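Local coordinates for pyridoxamine 5'-phosphate oxidase family protein (Corynebacterium diphtheriae NCTC 13129, PDB 3CP3) that is of unknown function but belongs to the pyridoxamine 5'-phosphate oxidase family of the FMN-binding clan, and so may bind a flavin, at residues Val93-Ala98 against Asp130-Ser135; Arg31-Arg36 against Asp76-Val81. One frame throughout, in Å; residues are numbered along the deposited sequence. Where two conformers were deposited one is given.

How the contacts relate
Both contacts are antiparallel strand pairings in one antiparallel sheet, and they meet along the seam between neighbouring strands 76-83 and 89-100. There Phe79 O of contact 2 probably accepts from Leu94 N of contact 1, and Asp76 of contact 2 forms a salt bridge with Arg132 of contact 1; the centres lie about 9 Å apart. Contact 2 is almost wholly buried, an unbroken register with apolar side chains and a salt bridge near the subunit interface. Contact 1 is only partly buried: its register slips at a beta bulge, and its Arg132 and Glu133 are exposed. Each contact also touches the second subunit, contact 2 with more residues than contact 1.

Contact 1 (Val93-Ala98 against Asp130-Ser135); sequences VLKGNA and DVREVS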
loop_
_atom_site.group_PDB
_atom_site.type_symbol
_atom_site.label_atom_id
_atom_site.label_comp_id
_atom_site.label_asym_id
_atom_site.label_seq_id
_atom_site.Cartn_x
_atom_site.Cartn_y
_atom_site.Cartn_z
ATOM N N VAL A 93 -4.363 -7.948 3.595
ATOM C CA VAL A 93 -3.163 -8.164 2.750
ATOM C C VAL A 93 -3.245 -9.572 2.180
ATOM O O VAL A 93 -3.331 -10.602 2.938
ATOM C CB VAL A 93 -1.889 -7.989 3.574
ATOM C CG1 VAL A 93 -0.546 -8.358 2.738
ATOM C CG2 VAL A 93 -1.814 -6.617 4.127
ATOM N N LEU A 94 -3.176 -9.652 0.864
ATOM C CA LEU A 94 -3.025 -10.937 0.226
ATOM C C LEU A 94 -1.560 -11.152 -0.174
ATOM O O LEU A 94 -0.906 -10.219 -0.697
ATOM C CB LEU A 94 -3.959 -11.022 -0.992
ATOM C CG LEU A 94 -5.397 -10.601 -0.826
ATOM C CD1 LEU A 94 -6.065 -10.823 -2.184
ATOM C CD2 LEU A 94 -6.074 -11.479 0.293
ATOM N N LYS A 95 -1.017 -12.347 0.101
ATOM C CA LYS A 95 0.236 -12.754 -0.519
ATOM C C LYS A 95 -0.072 -13.642 -1.709
ATOM O O LYS A 95 -0.900 -14.542 -1.592
ATOM C CB LYS A 95 1.078 -13.561 0.434
ATOM C CG LYS A 95 1.641 -12.749 1.598
ATOM C CD LYS A 95 2.835 -13.507 2.185
ATOM C CE LYS A 95 3.240 -12.988 3.577
ATOM N NZ LYS A 95 3.668 -11.546 3.557
ATOM N N GLY A 96 0.606 -13.417 -2.845
ATOM C CA GLY A 96 0.381 -14.300 -3.961
ATOM C C GLY A 96 1.349 -14.155 -5.102
ATOM O O GLY A 96 2.437 -13.585 -4.933
ATOM N N ASN A 97 0.981 -14.763 -6.226
ATOM C CA ASN A 97 1.774 -14.692 -7.448
ATOM C C ASN A 97 0.939 -14.143 -8.567
ATOM O O ASN A 97 -0.213 -14.617 -8.779
ATOM C CB ASN A 97 2.369 -16.036 -7.824
ATOM C CG ASN A 97 3.401 -16.508 -6.793
ATOM O OD1 ASN A 97 3.026 -17.059 -5.782
ATOM N ND2 ASN A 97 4.697 -16.282 -7.047
ATOM N N ALA A 98 1.490 -13.128 -9.248
ATOM C CA ALA A 98 0.720 -12.407 -10.271
ATOM C C ALA A 98 1.248 -12.801 -11.666
ATOM O O ALA A 98 2.486 -12.821 -11.892
ATOM C CB ALA A 98 0.833 -10.903 -10.077
ATOM N N ASP A 130 -2.881 -15.346 -8.034
ATOM C CA ASP A 130 -3.222 -16.558 -7.338
ATOM C C ASP A 130 -2.840 -16.341 -5.878
ATOM O O ASP A 130 -1.668 -16.165 -5.573
ATOM C CB ASP A 130 -2.401 -17.724 -7.883
ATOM C CG ASP A 130 -2.914 -18.226 -9.221
ATOM O OD1 ASP A 130 -4.112 -18.114 -9.529
ATOM O OD2 ASP A 130 -2.100 -18.704 -9.984
ATOM N N VAL A 131 -3.835 -16.380 -4.996
ATOM C CA VAL A 131 -3.682 -16.037 -3.596
ATOM C C VAL A 131 -3.208 -17.219 -2.772
ATOM O O VAL A 131 -3.811 -18.301 -2.805
ATOM C CB VAL A 131 -5.005 -15.496 -3.084
ATOM C CG1 VAL A 131 -4.929 -15.163 -1.555
ATOM C CG2 VAL A 131 -5.346 -14.239 -3.871
ATOM N N ARG A 132 -2.085 -17.014 -2.084
ATOM C CA ARG A 132 -1.452 -18.029 -1.217
ATOM C C ARG A 132 -1.902 -17.827 0.245
ATOM O O ARG A 132 -2.035 -18.804 0.997
ATOM C CB ARG A 132 0.064 -17.797 -1.282
ATOM C CG ARG A 132 1.009 -18.970 -1.164
ATOM C CD ARG A 132 2.495 -18.376 -1.085
ATOM N NE ARG A 132 2.753 -17.576 -2.281
ATOM C CZ ARG A 132 3.429 -16.434 -2.316
ATOM N NH1 ARG A 132 3.950 -15.902 -1.226
ATOM N NH2 ARG A 132 3.564 -15.818 -3.462
ATOM N N GLU A 133 -2.100 -16.565 0.640
ATOM C CA GLU A 133 -2.400 -16.203 2.043
ATOM C C GLU A 133 -3.289 -14.963 2.121
ATOM O O GLU A 133 -3.187 -14.045 1.284
ATOM C CB GLU A 133 -1.118 -15.898 2.852
ATOM C CG GLU A 133 -0.189 -17.083 3.145
ATOM C CD GLU A 133 1.093 -16.682 3.896
ATOM O OE1 GLU A 133 2.209 -16.946 3.390
ATOM O OE2 GLU A 133 1.001 -16.119 5.007
ATOM N N VAL A 134 -4.103 -14.909 3.169
ATOM C CA VAL A 134 -5.026 -13.790 3.381
ATOM C C VAL A 134 -4.745 -13.347 4.803
ATOM O O VAL A 134 -4.756 -14.189 5.710
ATOM C CB VAL A 134 -6.469 -14.308 3.354
ATOM C CG1 VAL A 134 -7.471 -13.147 3.602
ATOM C CG2 VAL A 134 -6.771 -15.030 2.025
ATOM N N SER A 135 -4.443 -12.071 5.012
ATOM C CA SER A 135 -4.322 -11.583 6.392
ATOM C C SER A 135 -5.156 -10.359 6.624
ATOM O O SER A 135 -4.879 -9.321 6.053
ATOM C CB SER A 135 -2.866 -11.262 6.755
ATOM O OG SER A 135 -2.059 -12.389 6.460
HETATM O O HOH W 1 -1.236 -12.218 3.582
HETATM O O HOH W 2 0.800 -18.461 -6.091
#
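Leu94 packs along Val134 on the apolar face of this antiparallel pair, the Leu94 CD2 methyl 4.0 Å from Val134 CG1. The other Leu94 methyl, CD1, packs on Val131 CG2 at 3.9 Å. This is the tight side. Between Lys95 and Gly96 the register slips by one residue in a classic beta bulge: Arg132 and Glu133 both face Lys95, the extra residue lying on strand 130-135. Lys95 O takes two backbone donors there, Arg132 N at 2.8 Å and the longer Glu133 N at 3.2 Å. Just beyond, the backbones pack closely, Gly96 CA 3.2 Å from Asp130 O.

On the other face the looser, polar part comprises Arg132, Glu133 and Asn97, whereas Val93 and Lys95 meet the second subunit. Arg132 bends at chi3 (-58°), and its NH2 reaches Asn97 OD1 at 2.7 Å; the oxygen lies in the guanidinium plane, whereas NH2 stands above the amide plane, away from a lone pair. A salt bridge to Asp76 holds the same NH2. Glu133 CB touches Lys95 CB, and the Lys95 ammonium pairs with Asp39 of the second subunit. Waters sit at both ends, one donating to Val93 O and bonded to Ser135 OG, the other donating to Asn97 OD1.

Helix 17-25 packs on the apolar face through Leu24 against Leu94 and Leu21 against Val134, while strand 76-83 flanks the other edge of strand 89-100.

Contact 2 (Arg31-Arg36 against Asp76-Val81); sequences RLVVHR and DVLFEV. With ACY (acetic acid), chain B.
Strands 31-36 and 76-81 run antiparallel at 157°, their axes 4.7 Å apart, with Arg31-Glu80 and Val33-Leu78 as hydrogen-bonded pairs and Leu32-Phe79 as the non-hydrogen-bonded pair between them. Val33 N bonds to Leu78 O at 2.8 Å.

The side chains of Arg31 and Glu80 run together on one face, and NH1 of Arg31 forms a salt bridge of 2.9 Å with OE1 of Glu80. It meets the syn side of the carboxylate from somewhat out of its plane, the two flat groups being turned 64° apart. The bend of Glu80 at chi2 (-97°) brings the carboxylate alongside Arg31, where OE1 also lies 3.5 Å from Arg31 CD. The guanidinium has a second acidic partner, as NE pairs with Asp82 of the second subunit. An acetic acid molecule, probably from the crystallisation liquor, accepts a weak bond from NH1.

The pairing belongs to an antiparallel sheet consistent with the split barrel of the FMN-binding clan: strand 39-50 borders 29-36 on one side and strand 89-100 borders 76-83 on the other. On the face of Leu32 and Phe79, Leu32 CD1 meets the edge of the Phe79 ring, 4.0 Å from CD1 of Phe79, and rests 3.8 Å from Val77 CB. One face of that ring lies over Arg31 N, near the rim, and Phe47 stacks edge-to-face with it. Val33 and Leu78 touch through their CB atoms on the other face, where both pack on Leu40 of the second subunit. At the far end the His35 ring crosses Asp76, with CE1 3.3 Å from Asp76 O, while a water accepts from His35 N and lies 2.6 Å from that same carbonyl oxygen.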
loop_
_atom_site.group_PDB
_atom_site.type_symbol
_atom_site.label_atom_id
_atom_site.label_comp_id
_atom_site.label_asym_id
_atom_site.label_seq_id
_atom_site.Cartn_x
_atom_site.Cartn_y
_atom_site.Cartn_z
ATOM N N ARG A 31 -3.989 -2.056 -3.794
ATOM C CA ARG A 31 -2.608 -1.692 -4.084
ATOM C C ARG A 31 -1.781 -2.917 -4.306
ATOM O O ARG A 31 -1.796 -3.849 -3.494
ATOM C CB ARG A 31 -2.035 -0.944 -2.870
ATOM C CG ARG A 31 -2.842 0.351 -2.647
ATOM C CD ARG A 31 -2.765 0.908 -1.308
ATOM N NE ARG A 31 -3.771 1.957 -1.297
ATOM C CZ ARG A 31 -4.980 1.767 -0.807
ATOM N NH1 ARG A 31 -5.277 0.603 -0.168
ATOM N NH2 ARG A 31 -5.846 2.763 -0.880
ATOM N N LEU A 32 -1.023 -2.919 -5.402
ATOM C CA LEU A 32 -0.156 -4.022 -5.656
ATOM C C LEU A 32 1.253 -3.664 -5.192
ATOM O O LEU A 32 1.799 -2.623 -5.579
ATOM C CB LEU A 32 -0.152 -4.324 -7.159
ATOM C CG LEU A 32 0.557 -5.625 -7.517
ATOM C CD1 LEU A 32 -0.253 -6.889 -7.203
ATOM C CD2 LEU A 32 0.900 -5.585 -8.993
ATOM N N VAL A 33 1.886 -4.566 -4.421
ATOM C CA VAL A 33 3.239 -4.299 -4.076
ATOM C C VAL A 33 4.112 -5.253 -4.851
ATOM O O VAL A 33 3.958 -6.488 -4.732
ATOM C CB VAL A 33 3.494 -4.488 -2.555
ATOM C CG1 VAL A 33 4.929 -4.193 -2.245
ATOM C CG2 VAL A 33 2.546 -3.553 -1.755
ATOM N N VAL A 34 5.062 -4.677 -5.574
ATOM C CA VAL A 34 5.929 -5.452 -6.431
ATOM C C VAL A 34 7.366 -5.214 -6.085
ATOM O O VAL A 34 7.710 -4.258 -5.364
ATOM C CB VAL A 34 5.753 -5.085 -7.925
ATOM C CG1 VAL A 34 4.308 -5.308 -8.358
ATOM C CG2 VAL A 34 6.144 -3.621 -8.158
ATOM N N HIS A 35 8.196 -6.124 -6.563
ATOM C CA HIS A 35 9.603 -5.994 -6.350
ATOM C C HIS A 35 10.421 -6.650 -7.369
ATOM O O HIS A 35 10.054 -7.715 -7.891
ATOM C CB HIS A 35 10.043 -6.461 -4.950
ATOM C CG HIS A 35 9.939 -7.933 -4.702
ATOM N ND1 HIS A 35 8.728 -8.572 -4.520
ATOM C CD2 HIS A 35 10.888 -8.866 -4.486
ATOM C CE1 HIS A 35 8.938 -9.845 -4.247
ATOM N NE2 HIS A 35 10.238 -10.055 -4.249
ATOM N N ARG A 36 11.536 -6.006 -7.715
ATOM C CA ARG A 36 12.630 -6.663 -8.444
ATOM C C ARG A 36 13.838 -6.609 -7.499
ATOM O O ARG A 36 14.455 -5.546 -7.293
ATOM C CB ARG A 36 12.893 -5.993 -9.800
ATOM C CG ARG A 36 14.038 -6.601 -10.633
ATOM C CD ARG A 36 14.295 -5.787 -11.925
ATOM N NE ARG A 36 15.593 -6.099 -12.541
ATOM C CZ ARG A 36 15.968 -5.729 -13.766
ATOM N NH1 ARG A 36 15.143 -5.034 -14.542
ATOM N NH2 ARG A 36 17.172 -6.068 -14.228
ATOM N N ASP A 76 5.991 -12.773 -7.401
ATOM C CA ASP A 76 5.585 -12.753 -5.999
ATOM C C ASP A 76 5.242 -11.311 -5.594
ATOM O O ASP A 76 6.069 -10.383 -5.738
ATOM C CB ASP A 76 6.758 -13.314 -5.118
ATOM C CG ASP A 76 6.446 -13.340 -3.622
ATOM O OD1 ASP A 76 5.322 -13.691 -3.187
ATOM O OD2 ASP A 76 7.392 -13.049 -2.854
ATOM N N VAL A 77 4.007 -11.135 -5.120
ATOM C CA VAL A 77 3.439 -9.801 -4.882
ATOM C C VAL A 77 2.668 -9.795 -3.572
ATOM O O VAL A 77 2.345 -10.867 -3.002
ATOM C CB VAL A 77 2.441 -9.330 -6.026
ATOM C CG1 VAL A 77 3.170 -9.126 -7.366
ATOM C CG2 VAL A 77 1.227 -10.295 -6.224
ATOM N N LEU A 78 2.334 -8.595 -3.095
ATOM C CA LEU A 78 1.281 -8.473 -2.124
ATOM C C LEU A 78 0.202 -7.657 -2.750
ATOM O O LEU A 78 0.480 -6.836 -3.630
ATOM C CB LEU A 78 1.748 -7.633 -0.903
ATOM C CG LEU A 78 2.971 -7.997 -0.142
ATOM C CD1 LEU A 78 3.145 -6.925 0.973
ATOM C CD2 LEU A 78 2.849 -9.445 0.427
ATOM N N PHE A 79 -1.013 -7.840 -2.279
ATOM C CA PHE A 79 -2.143 -7.019 -2.685
ATOM C C PHE A 79 -2.882 -6.586 -1.439
ATOM O O PHE A 79 -3.236 -7.431 -0.566
ATOM C CB PHE A 79 -3.062 -7.784 -3.670
ATOM C CG PHE A 79 -4.087 -6.896 -4.346
ATOM C CD1 PHE A 79 -3.721 -6.088 -5.408
ATOM C CD2 PHE A 79 -5.397 -6.825 -3.889
ATOM C CE1 PHE A 79 -4.665 -5.243 -6.014
ATOM C CE2 PHE A 79 -6.321 -5.977 -4.484
ATOM C CZ PHE A 79 -5.943 -5.192 -5.536
ATOM N N GLU A 80 -3.138 -5.285 -1.328
ATOM C CA GLU A 80 -3.655 -4.724 -0.126
ATOM C C GLU A 80 -4.855 -3.820 -0.381
ATOM O O GLU A 80 -4.892 -3.022 -1.334
ATOM C CB GLU A 80 -2.545 -3.945 0.671
ATOM C CG GLU A 80 -2.959 -3.530 2.101
ATOM C CD GLU A 80 -3.464 -2.098 2.197
ATOM O OE1 GLU A 80 -3.575 -1.412 1.116
ATOM O OE2 GLU A 80 -3.587 -1.612 3.349
ATOM N N VAL A 81 -5.827 -3.954 0.511
ATOM C CA VAL A 81 -6.981 -3.059 0.592
ATOM C C VAL A 81 -7.063 -2.583 2.049
ATOM O O VAL A 81 -6.720 -3.332 2.991
ATOM C CB VAL A 81 -8.245 -3.834 0.110
ATOM C CG1 VAL A 81 -9.483 -3.027 0.319
ATOM C CG2 VAL A 81 -8.119 -4.269 -1.349
HETATM C C ACY B . -8.903 1.092 -0.651
HETATM O O ACY B . -8.469 -0.049 -0.931
HETATM O OXT ACY B . -9.904 1.611 -1.209
HETATM C CH3 ACY B . -8.199 1.894 0.432
HETATM O O HOH W 3 6.734 -8.491 -7.436
#